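Local coordinates for protein TarM (Staphylococcus aureus subsp. aureus 21178, PDB 4X7R) that belongs to the GT-B clan of glycosyltransferases and is seen here with uridine-5'-diphosphate bound, at residues A[351-356]-A[391-396]; A[396-401]-A[407-412]; A[437-442]-A[450-455]. The protein carries 1 engineered substitution. All coordinates share one frame; numbering follows the deposited sequence.

In the fold
All three contacts belong to the six-stranded parallel sheet of the C-terminal half, and they follow one another along the chain without nesting or crossing. Contact 1 closes first, bringing 391-396 back to strand 351-355 after helix 361-370, strand 377-381 and helix 386-391. Contact 2 begins at V396, the residue it shares with contact 1, and folds helix 407-414 onto strand 395-398 through a short loop; both contacts touch uridine-5'-diphosphate. Contact 3 comes last, pairing one of the two edge strands, 438-441, with helix 446-457. Contacts 1 and 2 lie on one face of the sheet and contact 3 on the other, where I453 reaches L395 and V397.

Contact 1: A[351-356]-A[391-396]; sequences KFHIYG and EDFKLV. With UDP (uridine-5'-diphosphate), chain E.
F393 meets H353 and Y355 through one end of its ring, a purely van der Waals contact with no hydrogen bond between the two segments. Its CZ lies 3.7 Å from Y355 CE1, and the tyrosine carbon sits at the rim of the phenylalanine ring, close to its plane. The neighbouring F393 CE1 comes within 3.7 Å of H353 CB. A chi1 of -42°, with CG opposite the carbonyl carbon, brings the end of the F393 ring up to H353 and Y355. These two residues, two apart in sequence, present their rings on the same face of the parallel sheet of this GT-B nucleotide-binding domain. Strand 320-324 separates them from strand 395-398, and F393, just ahead of the latter, spans the gap while also touching I324. The next residue, K394, holds D460 in a salt bridge. Among polar groups, K351 NZ gives a weak hydrogen bond to H353 NE2 at 3.2 Å, whereas H353 ND1 is buried without a partner in the model. At the end of strand 351-355 the uracil approaches the backbone, G356 N lying 3.5 Å from O4 of uridine-5'-diphosphate.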
loop_
_atom_site.group_PDB
_atom_site.type_symbol
_atom_site.label_atom_id
_atom_site.label_comp_id
_atom_site.label_asym_id
_atom_site.label_seq_id
_atom_site.Cartn_x
_atom_site.Cartn_y
_atom_site.Cartn_z
ATOM N N LYS A 351 -21.322 19.739 -6.379
ATOM C CA LYS A 351 -20.249 19.030 -7.065
ATOM C C LYS A 351 -19.672 17.923 -6.176
ATOM O O LYS A 351 -19.570 18.095 -4.959
ATOM C CB LYS A 351 -19.123 20.007 -7.457
ATOM C CG LYS A 351 -19.449 20.960 -8.611
ATOM C CD LYS A 351 -18.244 21.859 -8.979
ATOM C CE LYS A 351 -17.139 21.163 -9.759
ATOM N NZ LYS A 351 -15.868 21.936 -9.751
ATOM N N PHE A 352 -19.265 16.801 -6.792
ATOM C CA PHE A 352 -18.648 15.674 -6.106
ATOM C C PHE A 352 -17.272 15.449 -6.714
ATOM O O PHE A 352 -17.158 15.155 -7.910
ATOM C CB PHE A 352 -19.530 14.409 -6.171
ATOM C CG PHE A 352 -20.784 14.450 -5.321
ATOM C CD1 PHE A 352 -21.901 15.173 -5.728
ATOM C CD2 PHE A 352 -20.861 13.736 -4.132
ATOM C CE1 PHE A 352 -23.055 15.216 -4.938
ATOM C CE2 PHE A 352 -22.023 13.772 -3.348
ATOM C CZ PHE A 352 -23.110 14.513 -3.755
ATOM N N HIS A 353 -16.220 15.659 -5.896
ATOM C CA HIS A 353 -14.817 15.494 -6.278
ATOM C C HIS A 353 -14.302 14.195 -5.694
ATOM O O HIS A 353 -14.165 14.077 -4.470
ATOM C CB HIS A 353 -13.963 16.667 -5.766
ATOM C CG HIS A 353 -14.172 17.969 -6.477
ATOM N ND1 HIS A 353 -13.249 18.992 -6.374
ATOM C CD2 HIS A 353 -15.194 18.383 -7.264
ATOM C CE1 HIS A 353 -13.736 19.986 -7.093
ATOM N NE2 HIS A 353 -14.904 19.664 -7.646
ATOM N N ILE A 354 -14.020 13.213 -6.565
ATOM C CA ILE A 354 -13.555 11.902 -6.144
ATOM C C ILE A 354 -12.096 11.708 -6.543
ATOM O O ILE A 354 -11.787 11.625 -7.733
ATOM C CB ILE A 354 -14.499 10.757 -6.636
ATOM C CG1 ILE A 354 -15.990 11.066 -6.309
ATOM C CG2 ILE A 354 -14.068 9.398 -6.065
ATOM C CD1 ILE A 354 -17.008 10.115 -6.897
ATOM N N TYR A 355 -11.201 11.639 -5.540
ATOM C CA TYR A 355 -9.768 11.446 -5.741
ATOM C C TYR A 355 -9.341 10.020 -5.476
ATOM O O TYR A 355 -9.909 9.352 -4.606
ATOM C CB TYR A 355 -8.955 12.392 -4.848
ATOM C CG TYR A 355 -9.005 13.840 -5.284
ATOM C CD1 TYR A 355 -10.021 14.687 -4.844
ATOM C CD2 TYR A 355 -8.024 14.373 -6.121
ATOM C CE1 TYR A 355 -10.062 16.025 -5.226
ATOM C CE2 TYR A 355 -8.056 15.715 -6.506
ATOM C CZ TYR A 355 -9.082 16.531 -6.062
ATOM O OH TYR A 355 -9.125 17.849 -6.426
ATOM N N GLY A 356 -8.311 9.590 -6.197
ATOM C CA GLY A 356 -7.721 8.267 -6.057
ATOM C C GLY A 356 -7.709 7.468 -7.338
ATOM O O GLY A 356 -8.161 7.945 -8.383
ATOM N N GLU A 391 -9.272 21.612 1.503
ATOM C CA GLU A 391 -9.614 23.036 1.607
ATOM C C GLU A 391 -10.760 23.374 0.635
ATOM O O GLU A 391 -11.629 24.189 0.955
ATOM C CB GLU A 391 -8.388 23.917 1.286
ATOM C CG GLU A 391 -7.121 23.584 2.061
ATOM C CD GLU A 391 -6.019 24.622 1.957
ATOM O OE1 GLU A 391 -6.217 25.760 2.446
ATOM O OE2 GLU A 391 -4.947 24.290 1.403
ATOM N N ASP A 392 -10.767 22.715 -0.541
ATOM C CA ASP A 392 -11.772 22.898 -1.588
ATOM C C ASP A 392 -13.129 22.267 -1.271
ATOM O O ASP A 392 -14.099 22.576 -1.956
ATOM C CB ASP A 392 -11.247 22.369 -2.938
ATOM C CG ASP A 392 -10.065 23.125 -3.515
ATOM O OD1 ASP A 392 -10.095 24.385 -3.495
ATOM O OD2 ASP A 392 -9.133 22.463 -4.042
ATOM N N PHE A 393 -13.209 21.371 -0.263
ATOM C CA PHE A 393 -14.474 20.699 0.061
ATOM C C PHE A 393 -15.240 21.376 1.191
ATOM O O PHE A 393 -14.629 21.864 2.138
ATOM C CB PHE A 393 -14.266 19.206 0.396
ATOM C CG PHE A 393 -13.303 18.388 -0.442
ATOM C CD1 PHE A 393 -13.275 18.512 -1.830
ATOM C CD2 PHE A 393 -12.498 17.417 0.147
ATOM C CE1 PHE A 393 -12.405 17.730 -2.603
ATOM C CE2 PHE A 393 -11.635 16.629 -0.627
ATOM C CZ PHE A 393 -11.592 16.791 -1.996
ATOM N N LYS A 394 -16.583 21.396 1.092
ATOM C CA LYS A 394 -17.486 21.932 2.122
ATOM C C LYS A 394 -17.703 20.830 3.193
ATOM O O LYS A 394 -17.801 21.115 4.391
ATOM C CB LYS A 394 -18.826 22.355 1.488
ATOM C CG LYS A 394 -19.773 23.052 2.457
ATOM C CD LYS A 394 -20.812 23.871 1.741
ATOM C CE LYS A 394 -21.569 24.731 2.716
ATOM N NZ LYS A 394 -22.418 25.727 2.016
ATOM N N LEU A 395 -17.768 19.568 2.727
ATOM C CA LEU A 395 -17.917 18.368 3.541
ATOM C C LEU A 395 -17.339 17.164 2.813
ATOM O O LEU A 395 -17.060 17.219 1.612
ATOM C CB LEU A 395 -19.380 18.120 3.982
ATOM C CG LEU A 395 -20.394 17.830 2.881
ATOM C CD1 LEU A 395 -20.917 16.417 2.977
ATOM C CD2 LEU A 395 -21.524 18.795 2.949
ATOM N N VAL A 396 -17.155 16.078 3.553
ATOM C CA VAL A 396 -16.613 14.830 3.038
ATOM C C VAL A 396 -17.635 13.716 3.294
ATOM O O VAL A 396 -18.452 13.795 4.213
ATOM C CB VAL A 396 -15.179 14.573 3.595
ATOM C CG1 VAL A 396 -14.776 13.107 3.546
ATOM C CG2 VAL A 396 -14.153 15.444 2.872
HETATM N N1 UDP E . -4.745 9.040 -0.141
HETATM C C2 UDP E . -4.037 10.061 -0.748
HETATM N N3 UDP E . -4.457 10.388 -2.016
HETATM C C4 UDP E . -5.473 9.797 -2.734
HETATM C C5 UDP E . -6.133 8.708 -2.062
HETATM C C6 UDP E . -5.759 8.370 -0.813
HETATM O O2 UDP E . -3.104 10.640 -0.208
HETATM O O4 UDP E . -5.762 10.240 -3.862
HETATM C "C1'" UDP E . -4.452 8.790 1.293
HETATM C "C2'" UDP E . -5.347 9.566 2.256
HETATM O "O2'" UDP E . -4.832 10.867 2.491
HETATM C "C3'" UDP E . -5.274 8.691 3.508
HETATM C "C4'" UDP E . -5.144 7.283 2.936
HETATM O "O4'" UDP E . -4.667 7.425 1.577
HETATM O "O3'" UDP E . -4.235 9.002 4.438
HETATM C "C5'" UDP E . -6.415 6.473 2.959
HETATM O "O5'" UDP E . -6.628 6.078 4.332
HETATM P PA UDP E . -7.915 5.298 4.890
HETATM O O1A UDP E . -7.619 4.801 6.252
HETATM O O2A UDP E . -9.107 6.268 4.901
HETATM O O3A UDP E . -8.219 4.106 3.926
HETATM P PB UDP E . -7.316 2.914 3.342
HETATM O O1B UDP E . -6.332 2.461 4.389
HETATM O O2B UDP E . -6.556 3.383 2.097
HETATM O O3B UDP E . -8.217 1.744 2.999
#

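Contact 2: A[396-401]-A[407-412]; sequences VVSTSQ and LSMIEA. With UDP (uridine-5'-diphosphate), chain E; 3YW ((2S)-2,3-dihydroxypropyl 2-acetamido-2-deoxy-alpha-D-glucopyranoside), chain F.
V396 and S398 on the strand face A412 and M409 on the helix, and the packing is by van der Waals contact, without a hydrogen bond. V396 turns its CG2 branch onto A412 CB at 3.7 Å, the alanine being small enough to let helix and strand come close. One helical turn earlier, M409 SD rests 3.7 Å from both CB and OG of S398; the M409 side chain also touches V419 and A421 on the next strand.

Hydrogen bonds at the start of the helix hold uridine-5'-diphosphate. L407 N donates to O1A of the ligand's alpha phosphate at 2.9 Å. The bond from S408 N to O2A of the same phosphate measures 3.0 Å and is nearly straight, at 168°. Two successive amides thus grip two oxygens of one phosphate, and the helix N terminus probably stabilises its charge. A turn further on, the E411 carboxylate takes both ribose hydroxyls: O2' donates to OE1 at 2.7 Å and O3' to OE2 over a very short 2.5 Å. Its chain, extended beyond CG (chi2 166°), carries the carboxylate out to the sugar. L407 CD1 adds an apolar touch, 3.9 Å from C6 of the 3YW ligand.

E403, hydrogen-bonded to 3YW, and E411 have the spacing of the EX7E motif of GT-B glycosyltransferases, set here in the beta-alpha-beta unit 395-398, 407-414, 419-422.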
loop_
_atom_site.group_PDB
_atom_site.type_symbol
_atom_site.label_atom_id
_atom_site.label_comp_id
_atom_site.label_asym_id
_atom_site.label_seq_id
_atom_site.Cartn_x
_atom_site.Cartn_y
_atom_site.Cartn_z
ATOM N N VAL A 396 -17.155 16.078 3.553
ATOM C CA VAL A 396 -16.613 14.830 3.038
ATOM C C VAL A 396 -17.635 13.716 3.294
ATOM O O VAL A 396 -18.452 13.795 4.213
ATOM C CB VAL A 396 -15.179 14.573 3.595
ATOM C CG1 VAL A 396 -14.776 13.107 3.546
ATOM C CG2 VAL A 396 -14.153 15.444 2.872
ATOM N N VAL A 397 -17.630 12.721 2.424
ATOM C CA VAL A 397 -18.571 11.625 2.491
ATOM C C VAL A 397 -17.848 10.268 2.551
ATOM O O VAL A 397 -16.757 10.119 1.981
ATOM C CB VAL A 397 -19.565 11.758 1.309
ATOM C CG1 VAL A 397 -18.868 11.551 -0.033
ATOM C CG2 VAL A 397 -20.751 10.834 1.466
ATOM N N SER A 398 -18.449 9.293 3.273
ATOM C CA SER A 398 -17.945 7.924 3.351
ATOM C C SER A 398 -19.087 6.935 3.197
ATOM O O SER A 398 -20.004 6.925 4.017
ATOM C CB SER A 398 -17.201 7.667 4.656
ATOM O OG SER A 398 -16.785 6.309 4.694
ATOM N N THR A 399 -19.037 6.130 2.125
ATOM C CA THR A 399 -20.005 5.065 1.841
ATOM C C THR A 399 -19.341 3.715 2.122
ATOM O O THR A 399 -19.941 2.677 1.883
ATOM C CB THR A 399 -20.547 5.142 0.385
ATOM O OG1 THR A 399 -19.453 5.311 -0.522
ATOM C CG2 THR A 399 -21.554 6.245 0.202
ATOM N N SER A 400 -18.114 3.740 2.643
ATOM C CA SER A 400 -17.320 2.543 2.954
ATOM C C SER A 400 -18.079 1.575 3.857
ATOM O O SER A 400 -18.768 2.007 4.784
ATOM C CB SER A 400 -15.989 2.928 3.582
ATOM O OG SER A 400 -15.162 1.781 3.672
ATOM N N GLN A 401 -17.978 0.278 3.554
ATOM C CA GLN A 401 -18.670 -0.765 4.315
ATOM C C GLN A 401 -17.770 -1.411 5.355
ATOM O O GLN A 401 -18.281 -2.073 6.262
ATOM C CB GLN A 401 -19.264 -1.839 3.378
ATOM C CG GLN A 401 -20.450 -1.352 2.539
ATOM C CD GLN A 401 -21.792 -1.428 3.209
ATOM O OE1 GLN A 401 -22.002 -2.161 4.181
ATOM N NE2 GLN A 401 -22.759 -0.721 2.646
ATOM N N LEU A 407 -8.519 6.909 8.102
ATOM C CA LEU A 407 -7.708 8.113 8.144
ATOM C C LEU A 407 -8.252 9.256 7.306
ATOM O O LEU A 407 -8.096 10.389 7.725
ATOM C CB LEU A 407 -6.233 7.829 7.815
ATOM C CG LEU A 407 -5.457 6.925 8.809
ATOM C CD1 LEU A 407 -4.105 6.515 8.210
ATOM C CD2 LEU A 407 -5.237 7.640 10.150
ATOM N N SER A 408 -8.873 8.986 6.140
ATOM C CA SER A 408 -9.413 10.052 5.268
ATOM C C SER A 408 -10.516 10.828 5.971
ATOM O O SER A 408 -10.523 12.061 5.920
ATOM C CB SER A 408 -9.926 9.482 3.949
ATOM O OG SER A 408 -8.913 9.480 2.958
ATOM N N MET A 409 -11.416 10.109 6.680
ATOM C CA MET A 409 -12.486 10.724 7.480
ATOM C C MET A 409 -11.854 11.584 8.594
ATOM O O MET A 409 -12.222 12.744 8.757
ATOM C CB MET A 409 -13.394 9.646 8.088
ATOM C CG MET A 409 -14.273 8.945 7.059
ATOM S SD MET A 409 -15.399 7.765 7.842
ATOM C CE MET A 409 -14.324 6.313 7.960
ATOM N N ILE A 410 -10.847 11.021 9.296
ATOM C CA ILE A 410 -10.126 11.705 10.369
ATOM C C ILE A 410 -9.398 12.933 9.816
ATOM O O ILE A 410 -9.475 13.994 10.418
ATOM C CB ILE A 410 -9.176 10.731 11.113
ATOM C CG1 ILE A 410 -10.000 9.669 11.921
ATOM C CG2 ILE A 410 -8.191 11.523 12.036
ATOM C CD1 ILE A 410 -9.107 8.520 12.645
ATOM N N GLU A 411 -8.738 12.794 8.640
ATOM C CA GLU A 411 -8.005 13.882 7.966
ATOM C C GLU A 411 -8.946 15.035 7.615
ATOM O O GLU A 411 -8.609 16.180 7.884
ATOM C CB GLU A 411 -7.283 13.377 6.712
ATOM C CG GLU A 411 -6.051 12.537 7.013
ATOM C CD GLU A 411 -5.505 11.757 5.835
ATOM O OE1 GLU A 411 -5.822 12.121 4.678
ATOM O OE2 GLU A 411 -4.782 10.760 6.067
ATOM N N ALA A 412 -10.144 14.723 7.088
ATOM C CA ALA A 412 -11.169 15.712 6.738
ATOM C C ALA A 412 -11.607 16.490 7.969
ATOM O O ALA A 412 -11.736 17.710 7.912
ATOM C CB ALA A 412 -12.367 15.020 6.106
HETATM N N1 UDP E . -4.745 9.040 -0.141
HETATM C C2 UDP E . -4.037 10.061 -0.748
HETATM N N3 UDP E . -4.457 10.388 -2.016
HETATM C C4 UDP E . -5.473 9.797 -2.734
HETATM C C5 UDP E . -6.133 8.708 -2.062
HETATM C C6 UDP E . -5.759 8.370 -0.813
HETATM O O2 UDP E . -3.104 10.640 -0.208
HETATM O O4 UDP E . -5.762 10.240 -3.862
HETATM C "C1'" UDP E . -4.452 8.790 1.293
HETATM C "C2'" UDP E . -5.347 9.566 2.256
HETATM O "O2'" UDP E . -4.832 10.867 2.491
HETATM C "C3'" UDP E . -5.274 8.691 3.508
HETATM C "C4'" UDP E . -5.144 7.283 2.936
HETATM O "O4'" UDP E . -4.667 7.425 1.577
HETATM O "O3'" UDP E . -4.235 9.002 4.438
HETATM C "C5'" UDP E . -6.415 6.473 2.959
HETATM O "O5'" UDP E . -6.628 6.078 4.332
HETATM P PA UDP E . -7.915 5.298 4.890
HETATM O O1A UDP E . -7.619 4.801 6.252
HETATM O O2A UDP E . -9.107 6.268 4.901
HETATM O O3A UDP E . -8.219 4.106 3.926
HETATM P PB UDP E . -7.316 2.914 3.342
HETATM O O1B UDP E . -6.332 2.461 4.389
HETATM O O2B UDP E . -6.556 3.383 2.097
HETATM O O3B UDP E . -8.217 1.744 2.999
HETATM O O3A 3YW F . -5.318 -4.253 3.419
HETATM C C4A 3YW F . -4.873 -0.784 4.764
HETATM C C5A 3YW F . -5.482 -1.925 3.986
HETATM O O5 3YW F . -5.324 0.818 7.351
HETATM C C6A 3YW F . -4.766 -3.230 4.233
HETATM C C5 3YW F . -5.619 2.185 7.668
HETATM C C6 3YW F . -4.477 2.684 8.520
HETATM C C4 3YW F . -6.990 2.243 8.339
HETATM O O6 3YW F . -4.324 1.918 9.706
HETATM C C3 3YW F . -8.041 1.829 7.314
HETATM O O4 3YW F . -7.267 3.570 8.774
HETATM O O3 3YW F . -9.354 1.833 7.876
HETATM O O7 3YW F . -9.811 -1.331 6.312
HETATM C C7 3YW F . -9.521 -0.569 5.396
HETATM C C8 3YW F . -10.305 -0.526 4.119
HETATM N N2 3YW F . -8.494 0.279 5.478
HETATM C C2 3YW F . -7.716 0.471 6.692
HETATM C C1 3YW F . -6.223 0.196 6.437
HETATM O O1 3YW F . -5.805 0.245 5.103
HETATM O O2 3YW F . -5.442 -1.607 2.595
#

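Contact 3: A[437-442]-A[450-455]; sequences NGYLIE and ADKILQ
Y439 lies under the aliphatic chain of K452, where 438-441, one of the two edge strands of the parallel sheet in this GT-B domain, packs against the helix that follows it. Strand and helix run almost antiparallel, at 171°, their axes 9.8 Å apart. K452 CD stands over the centre of the tyrosine ring, 3.6 Å from the Y439 centroid and practically on the ring normal, in a CH-pi contact. The bend at chi2 of K452 (-70°) folds CD back over the face, while K452 CB lies over the same face, toward the CD2 corner, 3.6 Å from Y439 CD2. F466 from helix 460-477 meets the Y439 ring edge-to-face. At the far end of the ring, Y439 OH passes 3.6 Å from Q455 OE1 without a hydrogen bond, and has instead a weak one with N435.

L440 turns its side chain away and contributes through its backbone. A water donates to L440 O and accepts from K452 NZ, both at 2.9 Å, so the ammonium group, turned by the bend at chi4, is tied through this water to the strand. I441 again faces the helix, also touching D448 and M449 there, and its CD1 abuts K452 CG at 3.5 Å.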
loop_
_atom_site.group_PDB
_atom_site.type_symbol
_atom_site.label_atom_id
_atom_site.label_comp_id
_atom_site.label_asym_id
_atom_site.label_seq_id
_atom_site.Cartn_x
_atom_site.Cartn_y
_atom_site.Cartn_z
ATOM N N ASN A 437 -20.691 17.057 15.148
ATOM C CA ASN A 437 -19.490 17.319 14.352
ATOM C C ASN A 437 -19.550 16.660 12.959
ATOM O O ASN A 437 -18.584 16.698 12.197
ATOM C CB ASN A 437 -18.244 16.924 15.149
ATOM C CG ASN A 437 -18.039 15.445 15.354
ATOM O OD1 ASN A 437 -18.517 14.612 14.584
ATOM N ND2 ASN A 437 -17.214 15.093 16.328
ATOM N N GLY A 438 -20.709 16.079 12.658
ATOM C CA GLY A 438 -21.004 15.372 11.416
ATOM C C GLY A 438 -22.225 14.484 11.576
ATOM O O GLY A 438 -22.980 14.618 12.550
ATOM N N TYR A 439 -22.418 13.556 10.620
ATOM C CA TYR A 439 -23.552 12.636 10.655
ATOM C C TYR A 439 -23.145 11.189 10.462
ATOM O O TYR A 439 -22.325 10.879 9.580
ATOM C CB TYR A 439 -24.618 13.019 9.610
ATOM C CG TYR A 439 -25.329 14.333 9.867
ATOM C CD1 TYR A 439 -26.165 14.496 10.970
ATOM C CD2 TYR A 439 -25.238 15.386 8.959
ATOM C CE1 TYR A 439 -26.842 15.698 11.197
ATOM C CE2 TYR A 439 -25.937 16.580 9.158
ATOM C CZ TYR A 439 -26.721 16.738 10.287
ATOM O OH TYR A 439 -27.380 17.929 10.489
ATOM N N LEU A 440 -23.730 10.307 11.299
ATOM C CA LEU A 440 -23.592 8.851 11.242
ATOM C C LEU A 440 -24.872 8.338 10.616
ATOM O O LEU A 440 -25.963 8.499 11.185
ATOM C CB LEU A 440 -23.399 8.233 12.635
ATOM C CG LEU A 440 -22.003 8.345 13.223
ATOM C CD1 LEU A 440 -22.003 7.935 14.687
ATOM C CD2 LEU A 440 -20.979 7.535 12.401
ATOM N N ILE A 441 -24.753 7.793 9.406
ATOM C CA ILE A 441 -25.903 7.298 8.641
ATOM C C ILE A 441 -26.042 5.789 8.791
ATOM O O ILE A 441 -25.046 5.066 8.731
ATOM C CB ILE A 441 -25.775 7.734 7.143
ATOM C CG1 ILE A 441 -25.586 9.263 6.976
ATOM C CG2 ILE A 441 -26.893 7.176 6.242
ATOM C CD1 ILE A 441 -26.610 10.181 7.666
ATOM N N GLU A 442 -27.281 5.317 8.966
ATOM C CA GLU A 442 -27.601 3.898 9.037
ATOM C C GLU A 442 -27.083 3.268 7.744
ATOM O O GLU A 442 -27.348 3.804 6.664
ATOM C CB GLU A 442 -29.118 3.711 9.180
ATOM C CG GLU A 442 -29.532 2.313 9.601
ATOM C CD GLU A 442 -30.998 1.983 9.400
ATOM O OE1 GLU A 442 -31.770 2.872 8.968
ATOM O OE2 GLU A 442 -31.373 0.818 9.665
ATOM N N ALA A 450 -28.223 11.137 1.438
ATOM C CA ALA A 450 -28.467 12.192 0.452
ATOM C C ALA A 450 -29.117 13.406 1.146
ATOM O O ALA A 450 -28.714 14.539 0.885
ATOM C CB ALA A 450 -29.363 11.676 -0.665
ATOM N N ASP A 451 -30.058 13.149 2.084
ATOM C CA ASP A 451 -30.751 14.171 2.877
ATOM C C ASP A 451 -29.789 14.971 3.756
ATOM O O ASP A 451 -29.899 16.196 3.813
ATOM C CB ASP A 451 -31.854 13.540 3.754
ATOM C CG ASP A 451 -33.143 13.176 3.031
ATOM O OD1 ASP A 451 -33.369 13.695 1.905
ATOM O OD2 ASP A 451 -33.945 12.399 3.602
ATOM N N LYS A 452 -28.844 14.283 4.429
ATOM C CA LYS A 452 -27.874 14.928 5.321
ATOM C C LYS A 452 -26.832 15.743 4.576
ATOM O O LYS A 452 -26.433 16.799 5.067
ATOM C CB LYS A 452 -27.248 13.939 6.323
ATOM C CG LYS A 452 -28.282 13.283 7.254
ATOM C CD LYS A 452 -28.910 14.213 8.286
ATOM C CE LYS A 452 -30.139 13.607 8.930
ATOM N NZ LYS A 452 -29.812 12.456 9.811
ATOM N N ILE A 453 -26.431 15.285 3.376
ATOM C CA ILE A 453 -25.495 15.998 2.507
ATOM C C ILE A 453 -26.171 17.311 2.081
ATOM O O ILE A 453 -25.552 18.371 2.202
ATOM C CB ILE A 453 -25.043 15.116 1.307
ATOM C CG1 ILE A 453 -24.018 14.053 1.771
ATOM C CG2 ILE A 453 -24.476 15.968 0.145
ATOM C CD1 ILE A 453 -23.942 12.807 0.892
ATOM N N LEU A 454 -27.463 17.233 1.660
ATOM C CA LEU A 454 -28.264 18.377 1.226
ATOM C C LEU A 454 -28.430 19.425 2.323
ATOM O O LEU A 454 -28.205 20.600 2.053
ATOM C CB LEU A 454 -29.615 17.934 0.654
ATOM C CG LEU A 454 -29.576 17.344 -0.750
ATOM C CD1 LEU A 454 -30.766 16.447 -0.991
ATOM C CD2 LEU A 454 -29.487 18.429 -1.804
ATOM N N GLN A 455 -28.768 19.003 3.562
ATOM C CA GLN A 455 -28.882 19.894 4.726
ATOM C C GLN A 455 -27.538 20.615 4.928
ATOM O O GLN A 455 -27.500 21.839 5.000
ATOM C CB GLN A 455 -29.208 19.099 6.013
ATOM C CG GLN A 455 -30.622 18.534 6.116
ATOM C CD GLN A 455 -30.800 17.646 7.334
ATOM O OE1 GLN A 455 -30.321 17.939 8.441
ATOM N NE2 GLN A 455 -31.522 16.545 7.164
HETATM O O HOH W 1 -27.626 10.871 10.895
#